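Local coordinates for phosphate-binding protein (PDB 5UB3) that probably serves as a periplasmic receptor of the phosphonate-binding type, paired with a diguanylate cyclase and seen here with bound chloride, at residues 256-259 with 260-263. Sequence-based numbering, arbitrary orientation.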
ATOM      1  N   PRO A 256      16.615  -8.391  -4.251  1.00 19.77           N
ATOM      2  CA  PRO A 256      16.289  -9.668  -3.712  1.00 19.90           C
ATOM      3  C   PRO A 256      15.859  -9.533  -2.247  1.00 17.83           C
ATOM      4  O   PRO A 256      16.315  -8.629  -1.516  1.00 17.40           O
ATOM      5  CB  PRO A 256      17.627 -10.421  -3.755  1.00 19.43           C
ATOM      6  CG  PRO A 256      18.437  -9.731  -4.739  1.00 20.66           C
ATOM      7  CD  PRO A 256      18.021  -8.315  -4.701  1.00 20.43           C
ATOM      8  N   LEU A 257      15.015 -10.426  -1.833  1.00 17.70           N
ATOM      9  CA  LEU A 257      14.712 -10.533  -0.453  1.00 19.99           C
ATOM     10  C   LEU A 257      15.971 -11.028   0.234  1.00 21.65           C
ATOM     11  O   LEU A 257      16.808 -11.712  -0.369  1.00 20.06           O
ATOM     12  CB  LEU A 257      13.576 -11.480  -0.184  1.00 21.67           C
ATOM     13  CG  LEU A 257      12.251 -10.654  -0.336  1.00 23.79           C
ATOM     14  CD1 LEU A 257      11.720 -10.755  -1.739  1.00 23.89           C
ATOM     15  CD2 LEU A 257      11.224 -11.084   0.648  1.00 25.26           C
ATOM     16  N   ASP A 258      16.060 -10.673   1.494  1.00 20.10           N
ATOM     17  CA  ASP A 258      17.238 -10.960   2.300  1.00 22.48           C
ATOM     18  C   ASP A 258      16.766 -11.082   3.747  1.00 22.50           C
ATOM     19  O   ASP A 258      15.547 -10.927   4.025  1.00 20.23           O
ATOM     20  CB  ASP A 258      18.360  -9.947   2.026  1.00 21.69           C
ATOM     21  CG  ASP A 258      18.036  -8.527   2.471  1.00 24.21           C
ATOM     22  OD1 ASP A 258      17.424  -8.354   3.534  1.00 22.93           O
ATOM     23  OD2 ASP A 258      18.446  -7.587   1.753  1.00 24.85           O
ATOM     24  N   PRO A 259      17.678 -11.457   4.660  1.00 22.27           N
ATOM     25  CA  PRO A 259      17.116 -11.782   5.959  1.00 22.62           C
ATOM     26  C   PRO A 259      16.475 -10.545   6.607  1.00 20.78           C
ATOM     27  O   PRO A 259      15.475 -10.691   7.309  1.00 22.54           O
ATOM     28  CB  PRO A 259      18.316 -12.339   6.732  1.00 22.82           C
ATOM     29  CG  PRO A 259      19.156 -12.911   5.654  1.00 23.70           C
ATOM     30  CD  PRO A 259      19.101 -11.836   4.603  1.00 24.70           C
ATOM     31  N   THR A 260      16.983  -9.361   6.340  1.00 21.04           N
ATOM     32  CA  THR A 260      16.404  -8.142   6.908  1.00 20.68           C
ATOM     33  C   THR A 260      14.993  -7.873   6.384  1.00 21.93           C
ATOM     34  O   THR A 260      14.057  -7.690   7.154  1.00 21.06           O
ATOM     35  CB  THR A 260      17.317  -6.965   6.640  1.00 21.89           C
ATOM     36  OG1 THR A 260      18.566  -7.209   7.312  1.00 20.55           O
ATOM     37  CG2 THR A 260      16.731  -5.646   7.130  1.00 20.15           C
ATOM     38  N   SER A 261      14.859  -7.821   5.074  1.00 19.66           N
ATOM     39  CA  SER A 261      13.563  -7.538   4.478  1.00 19.63           C
ATOM     40  C   SER A 261      12.575  -8.616   4.869  1.00 19.94           C
ATOM     41  O   SER A 261      11.393  -8.328   5.145  1.00 20.93           O
ATOM     42  CB  SER A 261      13.673  -7.404   2.955  1.00 20.02           C
ATOM     43  OG  SER A 261      14.345  -8.491   2.303  1.00 19.35           O
ATOM     44  N   ARG A 262      13.044  -9.862   4.948  1.00 20.30           N
ATOM     45  CA  ARG A 262      12.154 -10.936   5.439  1.00 23.32           C
ATOM     46  C   ARG A 262      11.666 -10.716   6.864  1.00 24.06           C
ATOM     47  O   ARG A 262      10.503 -10.963   7.154  1.00 24.92           O
ATOM     48  CB  ARG A 262      12.806 -12.323   5.383  1.00 24.61           C
ATOM     49  CG  ARG A 262      12.981 -12.816   3.978  1.00 27.78           C
ATOM     50  CD  ARG A 262      13.828 -14.072   3.919  1.00 29.38           C
ATOM     51  NE  ARG A 262      14.009 -14.447   2.499  1.00 35.25           N
ATOM     52  CZ  ARG A 262      15.168 -14.581   1.826  1.00 33.81           C
ATOM     53  NH1 ARG A 262      16.344 -14.401   2.434  1.00 30.96           N
ATOM     54  NH2 ARG A 262      15.133 -14.960   0.531  1.00 32.23           N
ATOM     55  N   ARG A 263      12.574 -10.331   7.737  1.00 24.08           N
ATOM     56  CA  ARG A 263      12.270 -10.026   9.139  1.00 24.99           C
ATOM     57  C   ARG A 263      11.337  -8.833   9.188  1.00 22.18           C
ATOM     58  O   ARG A 263      10.376  -8.845   9.912  1.00 20.20           O
ATOM     59  CB  ARG A 263      13.525  -9.714   9.930  1.00 28.60           C
ATOM     60  CG  ARG A 263      14.381 -10.939  10.290  1.00 37.22           C
ATOM     61  CD  ARG A 263      15.670 -10.601  11.115  1.00 40.70           C
ATOM     62  NE  ARG A 263      16.754  -9.958  10.347  1.00 39.08           N
ATOM     63  CZ  ARG A 263      17.846 -10.553   9.808  1.00 43.13           C
ATOM     64  NH1 ARG A 263      18.109 -11.887   9.936  1.00 39.82           N
ATOM     65  NH2 ARG A 263      18.713  -9.798   9.084  1.00 39.91           N
TER
HETATM   66  O   HOH W   1      15.797  -6.925   0.610  1.00 26.04           O
HETATM   67  O   HOH W   2      16.774 -13.698  -1.832  1.00 28.57           O
HETATM   68  O   HOH W   3      20.076  -8.469   5.811  1.00 38.29           O
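At D258 the extended chain of P256 and L257 turns into a helix, and the first two helical backbone bonds follow at once: R262 N donates to D258 O at 2.9 Å, and R263 N to P259 O at 3.0 Å. D258 is the N-cap, and with S261 it makes a capping box. Its carboxylate folds forward, CG tucked between N and C of its own backbone (chi1 66°), which brings D258 OD1 to 3.0 Å from S261 N in a nearly straight bond (172°). S261 answers in the other direction: S261 OG accepts from D258 N at 2.9 Å. The partial positive charge of the helix start would probably help to stabilise the carboxylate. A water lies within bonding distance of P256 O and S261 OG, and more weakly of D258 OD2; it has too few protons to serve every acceptor in reach at once.

The two arginines lie back over the turn. R262 runs extended from CG to NE and crosses L257, whose carbonyl carbon lies with D258 N over one guanidinium face, out toward its rim; a second water donates to L257 O and weakly accepts from R262 NH2. R263 bends at chi3 (-74°) instead, laying its guanidinium over P259, and P259 O sits 3.3 Å from the middle of the R263 guanidinium plane. R263 NH1 comes 3.2 Å from P259 CB, while R263 NH2 donates to T260 OG1 at 3.1 Å.

The turn links strand 251-255 to the long C-terminal helix 259-277 on the protein surface, where L257 and S261 both pack on M84 of strand 79-87, and L257 also touches P81.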